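Local structure of D-alanyl-D-alanine carboxypeptidase (Bdellovibrio bacteriovorus, 3V39) at residues Leu32-Lys37 with Thr319-Ser324; Phe105-Leu110 with Asp129-Gln134. The protein probably acts as a serine-dependent D-alanyl-D-alanine endopeptidase on peptidoglycan in a predatory bacterium. The protein carries 1 engineered substitution. All blocks are in the same frame, centred on the assembly; numbering follows the deposited sequence.

In the fold
Contact 1 lies at the active site, where the start of helix 36-48 meets the edge strand 318-325 of the five-stranded antiparallel sheet and 2-aminoethanesulfonic acid is bound. Contact 2 belongs to a different part of the fold: its residues follow strand 99-105 of the mixed sheet and begin helix 131-146. The chain enters that second region and returns between the two halves of contact 1, which are 282 residues apart. The two centres are 29 Å apart, on opposite sides of the chain's centre, and the nearest atoms are about 16 Å from one another. Helix 217-226 reaches both neighbourhoods, since N217 belongs to the ligand pocket while Y218 and N222 touch L110.

Contact 1 of 2, residues Leu32-Lys37 with Thr319-Ser324; sequences LASISK and TAKTGS. With TAU (2-aminoethanesulfonic acid), chain B.
The active-site cleft brings S34 and K37, in what appears to be the SxxK motif of penicillin-binding proteins, against K321 and G323 of a KTG-type strand. S34 OG is covalently joined to the sulfur of 2-aminoethanesulfonic acid at 1.5 Å, consistent with its being the nucleophile. One sulfonate oxygen, O3, is gripped by two backbone amides, one from each segment. S34 N reaches O3 at 2.9 Å in a strongly bent bond (N-H...O 132°). S324 N, also 2.9 Å from O3, donates much straighter (164°). On the strand, G323 faces S34 with no side chain; a CB there would run into S34 N and A33 CB, so the close approach, 4.2 Å between G323 CA and S34 CA, rests on the bare CA. A33 CB packs against S324 N at 3.3 Å. Further along the strand, I35 CG2 rests 3.2 Å from K321 O. K321 itself bends at chi2 (77°) and again at chi4, laying its CE beside S34 O and against K37 CD. Its NZ is fixed by T322 O at 2.8 Å and by S215 OG, which is also hydrogen-bonded to the ligand. K37 stays extended until its last torsion, and NZ donates to S34 OG at 2.7 Å; N217 OD1 and S254 O hold the same nitrogen. No hydrogen bond joins the two segments directly, and the ligand oxygen bridges them instead. Paired amides from the modified serine and from the residue after the KTG sequence match the oxyanion hole of the penicillin-binding protein and serine beta-lactamase fold, here occupied by a sulfonate oxygen.

Contact 2 of 2, residues Phe105-Leu110 with Asp129-Gln134; sequences FDENFL and DTVEQQ
A beta turn after strand 99-105 receives the first turn of helix 131-146, with Q134 reaching across to E107. The Q134 chain runs out extended, CG anti to the backbone N (chi1 175°), and its NE2 donates to E107 O at 2.8 Å. The oxygen lies almost in the plane of the glutamine amide, whereas the nitrogen approaches from about 40° above the carbonyl plane of E107. A water takes a second bond from the same NE2, at 2.9 Å, and donates in turn to D106 O and F109 O; one amide group thereby serves three carbonyls of the turn, two of them by way of water. L110 packs against this amide, its CD2 standing 3.6 Å from Q134 NE2. The receiving loop is a type I turn from D106 to F109, combined with an Asx turn in which D106 OD1 accepts from N108 N at 2.9 Å; G74 N shares that oxygen. Nearer the helix start, V131 and E107 lie side by side, and V131 CG1 touches E107 CB at 3.6 Å. The E107 carboxylate turns elsewhere, to K185 N. The helix itself begins with T130 as N-cap, its OG1 accepting from Q133 N at 3.2 Å, while Q133 OE1 folds back to take D129 N at 2.8 Å. Deeper inside, F105 and F109 both touch V138, a turn further along that helix.

Contact 1 of 2, residues Leu32-Lys37 with Thr319-Ser324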
loop_
_atom_site.group_PDB
_atom_site.type_symbol
_atom_site.label_atom_id
_atom_site.label_comp_id
_atom_site.label_asym_id
_atom_site.label_seq_id
_atom_site.Cartn_x
_atom_site.Cartn_y
_atom_site.Cartn_z
ATOM N N LEU A 32 -3.731 8.550 14.423
ATOM C CA LEU A 32 -2.789 8.708 13.322
ATOM C C LEU A 32 -3.474 8.847 11.965
ATOM O O LEU A 32 -2.914 9.396 11.029
ATOM C CB LEU A 32 -1.876 7.473 13.229
ATOM C CG LEU A 32 -1.018 7.303 14.500
ATOM C CD1 LEU A 32 -0.107 6.089 14.192
ATOM C CD2 LEU A 32 -0.138 8.541 14.870
ATOM N N ALA A 33 -4.665 8.260 11.848
ATOM C CA ALA A 33 -5.229 8.111 10.506
ATOM C C ALA A 33 -4.226 7.430 9.565
ATOM O O ALA A 33 -3.506 6.546 10.018
ATOM C CB ALA A 33 -5.709 9.521 9.951
ATOM N N SER A 34 -4.212 7.753 8.267
ATOM C CA SER A 34 -3.376 6.989 7.320
ATOM C C SER A 34 -1.921 7.214 7.445
ATOM O O SER A 34 -1.189 6.514 6.710
ATOM C CB SER A 34 -3.797 7.354 5.919
ATOM O OG SER A 34 -5.039 6.784 5.617
ATOM N N ILE A 35 -1.409 8.084 8.339
ATOM C CA ILE A 35 0.053 8.005 8.547
ATOM C C ILE A 35 0.387 6.657 9.200
ATOM O O ILE A 35 1.558 6.227 9.134
ATOM C CB ILE A 35 0.722 9.203 9.249
ATOM C CG1 ILE A 35 0.318 9.285 10.721
ATOM C CG2 ILE A 35 0.355 10.501 8.521
ATOM C CD1 ILE A 35 1.070 10.476 11.501
ATOM N N SER A 36 -0.609 5.932 9.743
ATOM C CA SER A 36 -0.408 4.510 10.122
ATOM C C SER A 36 0.231 3.730 8.978
ATOM O O SER A 36 0.965 2.739 9.271
ATOM C CB SER A 36 -1.781 3.831 10.374
ATOM O OG SER A 36 -2.366 4.418 11.526
ATOM N N LYS A 37 -0.091 4.036 7.738
ATOM C CA LYS A 37 0.414 3.254 6.621
ATOM C C LYS A 37 1.943 3.361 6.524
ATOM O O LYS A 37 2.527 2.413 5.974
ATOM C CB LYS A 37 -0.244 3.708 5.286
ATOM C CG LYS A 37 -1.774 3.418 5.365
ATOM C CD LYS A 37 -2.420 3.869 4.047
ATOM C CE LYS A 37 -3.934 3.477 3.948
ATOM N NZ LYS A 37 -4.835 4.203 4.935
ATOM N N THR A 319 8.738 14.644 1.127
ATOM C CA THR A 319 8.242 13.264 0.928
ATOM C C THR A 319 7.333 13.005 2.097
ATOM O O THR A 319 7.793 13.145 3.256
ATOM C CB THR A 319 9.438 12.336 0.926
ATOM O OG1 THR A 319 10.383 12.740 -0.086
ATOM C CG2 THR A 319 8.966 10.928 0.601
ATOM N N ALA A 320 6.043 12.713 1.866
ATOM C CA ALA A 320 5.136 12.739 3.017
ATOM C C ALA A 320 3.905 11.921 2.797
ATOM O O ALA A 320 3.547 11.667 1.640
ATOM C CB ALA A 320 4.675 14.223 3.353
ATOM N N LYS A 321 3.346 11.490 3.911
ATOM C CA LYS A 321 2.052 10.742 3.898
ATOM C C LYS A 321 1.011 11.552 4.662
ATOM O O LYS A 321 1.239 12.034 5.801
ATOM C CB LYS A 321 2.301 9.408 4.609
ATOM C CG LYS A 321 1.011 8.534 4.738
ATOM C CD LYS A 321 0.742 7.889 3.382
ATOM C CE LYS A 321 -0.657 7.252 3.364
ATOM N NZ LYS A 321 -1.713 8.399 3.132
ATOM N N THR A 322 -0.145 11.680 4.040
ATOM C CA THR A 322 -1.297 12.380 4.648
ATOM C C THR A 322 -2.158 11.421 5.433
ATOM O O THR A 322 -2.121 10.156 5.243
ATOM C CB THR A 322 -2.167 12.931 3.515
ATOM O OG1 THR A 322 -2.440 11.891 2.540
ATOM C CG2 THR A 322 -1.483 14.069 2.760
ATOM N N GLY A 323 -2.991 11.939 6.341
ATOM C CA GLY A 323 -4.041 11.103 6.911
ATOM C C GLY A 323 -5.196 11.991 7.324
ATOM O O GLY A 323 -5.023 13.179 7.699
ATOM N N SER A 324 -6.371 11.421 7.275
ATOM C CA SER A 324 -7.587 12.097 7.735
ATOM C C SER A 324 -8.635 11.106 8.216
ATOM O O SER A 324 -9.013 10.196 7.450
ATOM C CB SER A 324 -8.174 12.955 6.595
ATOM O OG SER A 324 -9.357 13.651 7.033
HETATM C C1 TAU B . -8.717 6.410 6.071
HETATM C C2 TAU B . -7.511 6.805 5.196
HETATM N N1 TAU B . -9.825 5.655 5.355
HETATM S S TAU B . -6.172 7.789 5.483
HETATM O O1 TAU B . -5.897 8.612 4.269
HETATM O O3 TAU B . -6.467 8.573 6.714
#

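Contact 2 of 2, residues Phe105-Leu110 with Asp129-Gln134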
loop_
_atom_site.group_PDB
_atom_site.type_symbol
_atom_site.label_atom_id
_atom_site.label_comp_id
_atom_site.label_asym_id
_atom_site.label_seq_id
_atom_site.Cartn_x
_atom_site.Cartn_y
_atom_site.Cartn_z
ATOM N N PHE A 105 -8.286 -22.462 -7.053
ATOM C CA PHE A 105 -7.355 -21.551 -6.355
ATOM C C PHE A 105 -7.381 -21.887 -4.873
ATOM O O PHE A 105 -8.381 -22.414 -4.360
ATOM C CB PHE A 105 -7.813 -20.080 -6.584
ATOM C CG PHE A 105 -9.217 -19.823 -6.047
ATOM C CD1 PHE A 105 -9.345 -19.355 -4.747
ATOM C CD2 PHE A 105 -10.371 -20.132 -6.802
ATOM C CE1 PHE A 105 -10.649 -19.204 -4.184
ATOM C CE2 PHE A 105 -11.677 -19.971 -6.254
ATOM C CZ PHE A 105 -11.810 -19.488 -4.962
ATOM N N ASP A 106 -6.313 -21.491 -4.205
ATOM C CA ASP A 106 -6.214 -21.777 -2.768
ATOM C C ASP A 106 -6.475 -20.566 -1.877
ATOM O O ASP A 106 -6.869 -19.490 -2.364
ATOM C CB ASP A 106 -4.885 -22.498 -2.446
ATOM C CG ASP A 106 -3.672 -21.616 -2.483
ATOM O OD1 ASP A 106 -3.806 -20.362 -2.546
ATOM O OD2 ASP A 106 -2.538 -22.166 -2.444
ATOM N N GLU A 107 -6.285 -20.763 -0.579
ATOM C CA GLU A 107 -6.667 -19.765 0.409
ATOM C C GLU A 107 -5.704 -18.601 0.476
ATOM O O GLU A 107 -5.967 -17.602 1.162
ATOM C CB GLU A 107 -6.785 -20.394 1.821
ATOM C CG GLU A 107 -5.507 -20.954 2.391
ATOM C CD GLU A 107 -5.249 -22.454 2.062
ATOM O OE1 GLU A 107 -5.572 -22.916 0.963
ATOM O OE2 GLU A 107 -4.648 -23.139 2.950
ATOM N N ASN A 108 -4.625 -18.649 -0.295
ATOM C CA ASN A 108 -3.694 -17.494 -0.313
ATOM C C ASN A 108 -3.842 -16.662 -1.598
ATOM O O ASN A 108 -3.129 -15.668 -1.754
ATOM C CB ASN A 108 -2.237 -17.988 -0.210
ATOM C CG ASN A 108 -1.972 -18.603 1.160
ATOM O OD1 ASN A 108 -2.366 -18.033 2.172
ATOM N ND2 ASN A 108 -1.327 -19.780 1.182
ATOM N N PHE A 109 -4.768 -17.048 -2.462
ATOM C CA PHE A 109 -5.078 -16.234 -3.632
ATOM C C PHE A 109 -6.085 -15.183 -3.261
ATOM O O PHE A 109 -7.298 -15.463 -3.168
ATOM C CB PHE A 109 -5.584 -17.103 -4.791
ATOM C CG PHE A 109 -5.895 -16.268 -5.990
ATOM C CD1 PHE A 109 -4.933 -15.409 -6.518
ATOM C CD2 PHE A 109 -7.142 -16.384 -6.578
ATOM C CE1 PHE A 109 -5.262 -14.621 -7.657
ATOM C CE2 PHE A 109 -7.498 -15.567 -7.713
ATOM C CZ PHE A 109 -6.505 -14.712 -8.274
ATOM N N LEU A 110 -5.595 -13.996 -2.959
ATOM C CA LEU A 110 -6.465 -12.837 -2.550
ATOM C C LEU A 110 -6.737 -12.036 -3.787
ATOM O O LEU A 110 -5.852 -11.680 -4.544
ATOM C CB LEU A 110 -5.733 -11.948 -1.534
ATOM C CG LEU A 110 -5.142 -12.702 -0.354
ATOM C CD1 LEU A 110 -4.405 -11.720 0.564
ATOM C CD2 LEU A 110 -6.266 -13.521 0.420
ATOM N N ASP A 129 -13.858 -14.410 8.284
ATOM C CA ASP A 129 -13.652 -15.291 9.453
ATOM C C ASP A 129 -13.100 -16.671 9.115
ATOM O O ASP A 129 -12.476 -17.316 9.957
ATOM C CB ASP A 129 -14.990 -15.551 10.193
ATOM C CG ASP A 129 -15.715 -14.257 10.640
ATOM O OD1 ASP A 129 -15.000 -13.371 11.149
ATOM O OD2 ASP A 129 -16.986 -14.181 10.450
ATOM N N THR A 130 -13.349 -17.169 7.888
ATOM C CA THR A 130 -12.843 -18.473 7.512
ATOM C C THR A 130 -12.381 -18.359 6.046
ATOM O O THR A 130 -12.850 -17.463 5.263
ATOM C CB THR A 130 -13.919 -19.593 7.538
ATOM O OG1 THR A 130 -14.999 -19.260 6.623
ATOM C CG2 THR A 130 -14.454 -19.816 8.947
ATOM N N VAL A 131 -11.495 -19.273 5.647
ATOM C CA VAL A 131 -11.079 -19.299 4.266
ATOM C C VAL A 131 -12.219 -19.659 3.308
ATOM O O VAL A 131 -12.187 -19.239 2.122
ATOM C CB VAL A 131 -9.860 -20.260 4.023
ATOM C CG1 VAL A 131 -8.637 -19.753 4.839
ATOM C CG2 VAL A 131 -10.180 -21.643 4.351
ATOM N N GLU A 132 -13.194 -20.427 3.792
ATOM C CA GLU A 132 -14.280 -20.797 2.896
ATOM C C GLU A 132 -15.103 -19.545 2.543
ATOM O O GLU A 132 -15.573 -19.401 1.377
ATOM C CB GLU A 132 -15.161 -21.904 3.489
ATOM C CG GLU A 132 -14.490 -23.279 3.605
ATOM C CD GLU A 132 -13.647 -23.467 4.840
ATOM O OE1 GLU A 132 -13.535 -22.558 5.704
ATOM O OE2 GLU A 132 -13.086 -24.580 4.961
ATOM N N GLN A 133 -15.363 -18.703 3.544
ATOM C CA GLN A 133 -16.080 -17.456 3.262
ATOM C C GLN A 133 -15.251 -16.575 2.297
ATOM O O GLN A 133 -15.764 -16.056 1.284
ATOM C CB GLN A 133 -16.234 -16.719 4.614
ATOM C CG GLN A 133 -16.663 -15.306 4.479
ATOM C CD GLN A 133 -16.616 -14.603 5.831
ATOM O OE1 GLN A 133 -16.103 -15.154 6.831
ATOM N NE2 GLN A 133 -17.039 -13.348 5.862
ATOM N N GLN A 134 -13.949 -16.380 2.561
ATOM C CA GLN A 134 -13.123 -15.652 1.597
ATOM C C GLN A 134 -13.222 -16.233 0.186
ATOM O O GLN A 134 -13.341 -15.482 -0.785
ATOM C CB GLN A 134 -11.672 -15.768 2.060
ATOM C CG GLN A 134 -10.622 -15.178 1.130
ATOM C CD GLN A 134 -9.254 -15.462 1.687
ATOM O OE1 GLN A 134 -8.907 -14.992 2.745
ATOM N NE2 GLN A 134 -8.476 -16.292 0.966
HETATM O O HOH W 1 -8.753 -17.402 -1.732
#